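Local coordinates for protein farnesyl pyrophosphate synthase (Pseudomonas aeruginosa, PDB 3ZOU) that probably catalyses the addition of isopentenyl diphosphate to geranyl diphosphate, yielding the fifteen-carbon isoprenoid farnesyl diphosphate, at residues S39-G43 with G44-R48; V23-R26 with E27-R31. All blocks are in the same frame, centred on the assembly; numbering follows the deposited sequence.

Contact 1 of 2, residues S39-G43 with G44-R48; sequences SVMNG and GKRVR. With 6H6 (3-(2-oxo-1,3-benzoxazol-3(2H)-yl)propanoic acid), chain G.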
ATOM      1  N   SER A  39       1.579  15.874  -5.538  1.00 10.34           N
ATOM      2  CA  SER A  39       2.515  14.802  -5.797  1.00 11.59           C
ATOM      3  C   SER A  39       2.210  13.996  -7.051  1.00 12.00           C
ATOM      4  O   SER A  39       3.086  13.323  -7.583  1.00 14.31           O
ATOM      5  CB  SER A  39       2.583  13.818  -4.647  1.00 11.64           C
ATOM      6  OG  SER A  39       2.959  14.461  -3.446  1.00 10.64           O
ATOM      7  N   VAL A  40       0.985  14.078  -7.546  1.00 12.38           N
ATOM      8  CA  VAL A  40       0.595  13.274  -8.707  1.00 12.08           C
ATOM      9  C   VAL A  40       0.367  14.172  -9.955  1.00 13.28           C
ATOM     10  O   VAL A  40       0.722  13.810 -11.097  1.00 13.62           O
ATOM     11  CB  VAL A  40      -0.700  12.498  -8.406  1.00 13.07           C
ATOM     12  CG1 VAL A  40      -1.260  11.792  -9.644  1.00 13.24           C
ATOM     13  CG2 VAL A  40      -0.455  11.518  -7.287  1.00 12.07           C
ATOM     14  N   MET A  41      -0.199  15.348  -9.731  1.00 13.81           N
ATOM     15  CA  MET A  41      -0.644  16.198 -10.878  1.00 15.97           C
ATOM     16  C   MET A  41       0.485  17.162 -11.160  1.00 18.00           C
ATOM     17  O   MET A  41       0.363  18.369 -10.971  1.00 21.31           O
ATOM     18  CB  MET A  41      -1.927  16.919 -10.527  1.00 14.88           C
ATOM     19  CG  MET A  41      -3.092  16.004 -10.163  1.00 16.53           C
ATOM     20  SD  MET A  41      -3.404  14.645 -11.320  1.00 18.03           S
ATOM     21  CE  MET A  41      -3.977  15.646 -12.707  1.00 19.05           C
ATOM     22  N   ASN A  42       1.598  16.647 -11.642  1.00 16.83           N
ATOM     23  CA  ASN A  42       2.818  17.418 -11.848  1.00 18.95           C
ATOM     24  C   ASN A  42       3.290  17.422 -13.269  1.00 19.56           C
ATOM     25  O   ASN A  42       4.477  17.690 -13.526  1.00 20.95           O
ATOM     26  CB  ASN A  42       3.902  16.877 -10.970  1.00 20.82           C
ATOM     27  CG  ASN A  42       4.106  15.416 -11.168  1.00 21.98           C
ATOM     28  OD1 ASN A  42       3.761  14.824 -12.234  1.00 21.22           O
ATOM     29  ND2 ASN A  42       4.694  14.797 -10.173  1.00 26.29           N
ATOM     30  N   GLY A  43       2.369  17.176 -14.188  1.00 19.59           N
ATOM     31  CA  GLY A  43       2.693  17.198 -15.618  1.00 21.70           C
ATOM     32  C   GLY A  43       3.511  16.027 -16.113  1.00 21.31           C
ATOM     33  O   GLY A  43       4.101  16.083 -17.201  1.00 20.35           O
ATOM     34  N   GLY A  44       3.583  14.985 -15.308  1.00 18.51           N
ATOM     35  CA  GLY A  44       4.201  13.742 -15.721  1.00 19.05           C
ATOM     36  C   GLY A  44       3.709  13.211 -17.025  1.00 16.27           C
ATOM     37  O   GLY A  44       2.558  13.410 -17.410  1.00 17.03           O
ATOM     38  N   LYS A  45       4.578  12.431 -17.657  1.00 16.79           N
ATOM     39  CA  LYS A  45       4.303  11.907 -18.985  1.00 17.33           C
ATOM     40  C   LYS A  45       3.425  10.652 -18.996  1.00 14.81           C
ATOM     41  O   LYS A  45       2.866  10.279 -20.038  1.00 13.69           O
ATOM     42  CB  LYS A  45       5.607  11.641 -19.737  1.00 21.43           C
ATOM     43  CG  LYS A  45       6.280  12.984 -20.087  1.00 25.68           C
ATOM     44  CD  LYS A  45       5.428  13.695 -21.133  1.00 32.63           C
ATOM     45  CE  LYS A  45       5.076  15.120 -20.784  1.00 38.30           C
ATOM     46  NZ  LYS A  45       6.221  15.986 -21.160  1.00 40.53           N
ATOM     47  N   ARG A  46       3.220  10.050 -17.840  1.00 12.19           N
ATOM     48  CA  ARG A  46       2.249   8.977 -17.734  1.00 11.70           C
ATOM     49  C   ARG A  46       2.568   7.744 -18.614  1.00 10.87           C
ATOM     50  O   ARG A  46       1.713   7.127 -19.200  1.00 11.40           O
ATOM     51  CB  ARG A  46       0.783   9.432 -17.980  1.00 11.77           C
ATOM     52  CG  ARG A  46       0.328  10.645 -17.199  1.00 12.12           C
ATOM     53  CD  ARG A  46       0.627  10.535 -15.694  1.00 13.86           C
ATOM     54  NE  ARG A  46      -0.097  11.637 -15.147  1.00 15.17           N
ATOM     55  CZ  ARG A  46       0.206  12.231 -13.984  1.00 16.59           C
ATOM     56  NH1 ARG A  46       1.206  11.813 -13.218  1.00 17.09           N
ATOM     57  NH2 ARG A  46      -0.484  13.290 -13.613  1.00 16.93           N
ATOM     58  N   VAL A  47       3.854   7.406 -18.701  1.00 11.90           N
ATOM     59  CA  VAL A  47       4.282   6.221 -19.420  1.00 12.29           C
ATOM     60  C   VAL A  47       3.621   4.929 -18.927  1.00 10.83           C
ATOM     61  O   VAL A  47       3.265   4.038 -19.693  1.00 10.08           O
ATOM     62  CB  VAL A  47       5.800   6.051 -19.360  1.00 15.47           C
ATOM     63  CG1 VAL A  47       6.229   4.767 -20.061  1.00 19.46           C
ATOM     64  CG2 VAL A  47       6.488   7.262 -19.927  1.00 17.01           C
ATOM     65  N   ARG A  48       3.462   4.768 -17.605  1.00  9.95           N
ATOM     66  CA  ARG A  48       2.869   3.580 -17.079  1.00  9.33           C
ATOM     67  C   ARG A  48       1.373   3.440 -17.353  1.00  9.28           C
ATOM     68  O   ARG A  48       0.968   2.397 -17.891  1.00  9.82           O
ATOM     69  CB  ARG A  48       3.244   3.482 -15.582  1.00  9.27           C
ATOM     70  CG  ARG A  48       4.729   3.174 -15.380  1.00 10.08           C
ATOM     71  CD  ARG A  48       5.189   3.535 -13.991  1.00 10.29           C
ATOM     72  NE  ARG A  48       6.655   3.433 -13.923  1.00 11.15           N
ATOM     73  CZ  ARG A  48       7.464   4.371 -14.383  1.00 11.00           C
ATOM     74  NH1 ARG A  48       6.997   5.507 -14.920  1.00 11.62           N
ATOM     75  NH2 ARG A  48       8.761   4.201 -14.336  1.00 11.80           N
TER
HETATM   76  O   6H6 G1299       7.417  15.667 -25.206  0.90 46.37           O
HETATM   77  N1  6H6 G1299       6.903  11.602 -25.980  0.90 27.88           N
HETATM   78  O1  6H6 G1299       6.432  11.736 -28.226  0.90 30.44           O
HETATM   79  C2  6H6 G1299       6.473  11.120 -27.141  0.90 28.46           C
HETATM   80  O2  6H6 G1299       6.065   9.839 -26.959  0.90 24.29           O
HETATM   81  C3  6H6 G1299       6.289   9.528 -25.671  0.90 21.50           C
HETATM   82  C4  6H6 G1299       6.061   8.343 -25.002  0.90 20.43           C
HETATM   83  C5  6H6 G1299       6.378   8.332 -23.647  0.90 19.37           C
HETATM   84  C6  6H6 G1299       6.899   9.463 -23.025  0.90 19.71           C
HETATM   85  C7  6H6 G1299       7.120  10.654 -23.681  0.90 22.05           C
HETATM   86  C8  6H6 G1299       6.816  10.664 -25.035  0.90 23.68           C
HETATM   87  C9  6H6 G1299       7.362  12.968 -25.772  0.90 33.21           C
HETATM   88  C10 6H6 G1299       6.050  13.766 -25.596  0.90 36.01           C
HETATM   89  C11 6H6 G1299       6.280  15.175 -25.052  0.90 44.71           C
HETATM   90  OXT 6H6 G1299       5.290  15.744 -24.533  0.90 50.91           O
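R46 lays the end of its guanidinium against the backbone carbonyl of V40, gripping the single oxygen with two nitrogens. R46 NH2 lies 2.8 Å and R46 NH1 3.0 Å from V40 O, which sits in the guanidinium plane; NH1 arrives in the carbonyl plane, whereas NH2 stands above it. A bend at chi2 (-50°) turns the chain back over the loop, with G44 CA above one guanidinium face, toward its rim. The M41 side chain crosses that of R46 at about a right angle, its sulfur near R46 NH2. Arginine suits this buried place because its N-H groups also serve two carboxylates: NE pairs with D15 and NH1 with E74, so the charge is probably well compensated. An Asx turn follows: N42 OD1 accepts the N-H of G44 at 3.1 Å, N42 CG being set between the backbone N and the carbonyl carbon (chi1 54°). G43 adopts a positive phi of 73°, easy for glycine. V47 CG2 packs 3.8 Å from C6 of the bound benzoxazolone 6H6, and K45 NZ lies 3.5 Å from 6H6 OXT. GGKRVR fits the GGKRxRP motif of trans-prenyltransferases, here linking helices 30-40 and 47-58 and contributing K45 and V47 to the 6H6 pocket.

Contact 2 of 2, residues V23-R26 with E27-R31; sequences VAPR and EELQR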
ATOM      1  N   VAL A  23     -10.188  14.457  -3.737  1.00 18.60           N
ATOM      2  CA  VAL A  23     -11.147  15.323  -3.045  1.00 19.06           C
ATOM      3  C   VAL A  23     -11.231  14.816  -1.619  1.00 15.66           C
ATOM      4  O   VAL A  23     -11.599  13.689  -1.362  1.00 16.47           O
ATOM      5  CB  VAL A  23     -12.538  15.330  -3.740  1.00 25.44           C
ATOM      6  CG1 VAL A  23     -13.473  16.230  -2.961  1.00 29.38           C
ATOM      7  CG2 VAL A  23     -12.441  15.787  -5.193  1.00 24.95           C
ATOM      8  N   ALA A  24     -10.846  15.670  -0.677  1.00 16.74           N
ATOM      9  CA  ALA A  24     -10.860  15.329   0.716  1.00 16.21           C
ATOM     10  C   ALA A  24     -12.272  15.081   1.174  1.00 17.87           C
ATOM     11  O   ALA A  24     -13.159  15.872   0.809  1.00 18.88           O
ATOM     12  CB  ALA A  24     -10.262  16.459   1.558  1.00 16.61           C
ATOM     13  N   PRO A  25     -12.486  14.015   1.932  1.00 18.64           N
ATOM     14  CA  PRO A  25     -13.875  13.761   2.392  1.00 20.37           C
ATOM     15  C   PRO A  25     -14.355  14.695   3.488  1.00 21.28           C
ATOM     16  O   PRO A  25     -15.569  14.724   3.779  1.00 23.00           O
ATOM     17  CB  PRO A  25     -13.844  12.324   2.898  1.00 22.42           C
ATOM     18  CG  PRO A  25     -12.427  11.941   3.037  1.00 21.43           C
ATOM     19  CD  PRO A  25     -11.566  12.901   2.276  1.00 19.49           C
ATOM     20  N   ARG A  26     -13.447  15.411   4.105  1.00 22.47           N
ATOM     21  CA  ARG A  26     -13.797  16.425   5.103  1.00 24.65           C
ATOM     22  C   ARG A  26     -12.725  17.468   5.209  1.00 20.74           C
ATOM     23  O   ARG A  26     -11.560  17.256   4.869  1.00 19.11           O
ATOM     24  CB  ARG A  26     -14.084  15.787   6.452  1.00 24.64           C
ATOM     25  CG  ARG A  26     -12.955  14.975   7.012  1.00 26.38           C
ATOM     26  CD  ARG A  26     -13.498  14.082   8.152  1.00 27.54           C
ATOM     27  NE  ARG A  26     -13.928  14.964   9.223  1.00 28.43           N
ATOM     28  CZ  ARG A  26     -14.871  14.718  10.140  1.00 27.96           C
ATOM     29  NH1 ARG A  26     -15.512  13.573  10.168  1.00 31.26           N
ATOM     30  NH2 ARG A  26     -15.157  15.674  11.024  1.00 27.15           N
ATOM     31  N   GLU A  27     -13.084  18.606   5.780  1.00 20.81           N
ATOM     32  CA  GLU A  27     -12.211  19.741   5.801  1.00 20.45           C
ATOM     33  C   GLU A  27     -10.852  19.535   6.510  1.00 18.10           C
ATOM     34  O   GLU A  27      -9.859  20.075   6.043  1.00 16.99           O
ATOM     35  CB  GLU A  27     -12.931  20.904   6.457  1.00 25.39           C
ATOM     36  CG  GLU A  27     -12.267  22.244   6.273  1.00 34.48           C
ATOM     37  CD  GLU A  27     -13.155  23.378   6.780  1.00 42.44           C
ATOM     38  OE1 GLU A  27     -14.183  23.067   7.436  1.00 42.45           O
ATOM     39  OE2 GLU A  27     -12.824  24.561   6.511  1.00 47.07           O
ATOM     40  N   GLU A  28     -10.800  18.734   7.568  1.00 18.39           N
ATOM     41  CA  GLU A  28      -9.547  18.506   8.282  1.00 17.19           C
ATOM     42  C   GLU A  28      -8.461  17.815   7.455  1.00 15.14           C
ATOM     43  O   GLU A  28      -7.261  17.854   7.794  1.00 16.06           O
ATOM     44  CB  GLU A  28      -9.752  17.718   9.565  1.00 20.26           C
ATOM     45  CG  GLU A  28     -10.782  18.372  10.531  1.00 22.99           C
ATOM     46  CD  GLU A  28     -12.210  17.919  10.339  1.00 24.65           C
ATOM     47  OE1 GLU A  28     -12.699  17.644   9.224  1.00 24.20           O
ATOM     48  OE2 GLU A  28     -12.913  17.850  11.380  1.00 26.03           O
ATOM     49  N   LEU A  29      -8.926  17.216   6.377  1.00 14.21           N
ATOM     50  CA  LEU A  29      -8.034  16.426   5.480  1.00 13.84           C
ATOM     51  C   LEU A  29      -7.661  17.169   4.234  1.00 15.17           C
ATOM     52  O   LEU A  29      -6.968  16.645   3.367  1.00 13.05           O
ATOM     53  CB  LEU A  29      -8.712  15.089   5.155  1.00 13.83           C
ATOM     54  CG  LEU A  29      -9.021  14.139   6.329  1.00 13.54           C
ATOM     55  CD1 LEU A  29      -9.833  12.962   5.831  1.00 14.95           C
ATOM     56  CD2 LEU A  29      -7.760  13.689   7.061  1.00 15.28           C
ATOM     57  N   GLN A  30      -8.061  18.458   4.107  1.00 14.25           N
ATOM     58  CA  GLN A  30      -7.800  19.185   2.901  1.00 15.03           C
ATOM     59  C   GLN A  30      -6.341  19.281   2.550  1.00 14.27           C
ATOM     60  O   GLN A  30      -5.960  19.101   1.406  1.00 12.53           O
ATOM     61  CB  GLN A  30      -8.388  20.597   3.017  1.00 18.42           C
ATOM     62  CG  GLN A  30      -9.847  20.532   2.645  1.00 24.65           C
ATOM     63  CD  GLN A  30     -10.555  21.854   2.751  1.00 30.38           C
ATOM     64  OE1 GLN A  30     -10.092  22.771   3.419  1.00 34.81           O
ATOM     65  NE2 GLN A  30     -11.719  21.930   2.123  1.00 37.26           N
ATOM     66  N   ARG A  31      -5.499  19.560   3.530  1.00 12.27           N
ATOM     67  CA  ARG A  31      -4.071  19.789   3.187  1.00 12.72           C
ATOM     68  C   ARG A  31      -3.413  18.479   2.748  1.00 12.55           C
ATOM     69  O   ARG A  31      -2.618  18.480   1.797  1.00 12.43           O
ATOM     70  CB  ARG A  31      -3.324  20.373   4.388  1.00 13.00           C
ATOM     71  CG  ARG A  31      -1.913  20.845   4.079  1.00 12.53           C
ATOM     72  CD  ARG A  31      -1.306  21.595   5.267  1.00 13.84           C
ATOM     73  NE  ARG A  31       0.024  22.141   5.055  1.00 13.47           N
ATOM     74  CZ  ARG A  31       1.133  21.498   5.300  1.00 15.77           C
ATOM     75  NH1 ARG A  31       1.112  20.196   5.623  1.00 16.39           N
ATOM     76  NH2 ARG A  31       2.291  22.104   5.112  1.00 16.61           N
TER
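R26 and E28 form a side-on, two-pronged salt bridge. R26 NE reaches E28 OE1 at 2.9 Å along an almost straight bond (174°), while R26 NH2 meets E28 OE2 on its syn side at 3.1 Å. The two flat groups are not coplanar: their planes lie 52° apart, and NE approaches OE1 from above the carboxylate plane. E28 brings its acid round by a bend at chi2 (91°). The backbone beneath is held in a turn, R26 O accepting the N-H of L29 at 3.0 Å, and Q30 N then bonds to E27 O. L29 supplies the apolar side of the turn. L29 CD1 touches R26 CG and also P25 CG, both at 3.9 Å, and L29 CB lies 4.1 Å from A24 CB. The small methyl of A24 allows the loop to approach the start of the helix closely, and the ring of P25 adds a rigid apolar surface. A24 and P25 also pack on Y33 of helix 30-40. Thus the loop after helix 3-19 folds against the beginning of helix 30-40, while across the dimer interface E28 and L29 meet helix 154-163, and R26 helix 171-196, of the second subunit.

The two contacts bracket helix 30-40: contact 2 forms its entry, following the loop from helix 3-19, and contact 1 its exit, leading into helix 47-58. Along the chain contact 2 therefore comes first. Their centres are 22 Å apart, with nearest atoms about 9 Å apart, so the helix joins them without direct touch. Their surroundings differ. Contact 2 lies about 28 Å from the chain centre and meets the second subunit, whereas contact 1 lies about 10 Å from that centre and supplies two residues of the 6H6 pocket, with the side chain of N42 about 10 Å from geranyl diphosphate. One helix thus spans from the dimer interface to the interior of the mainly helical prenyltransferase fold.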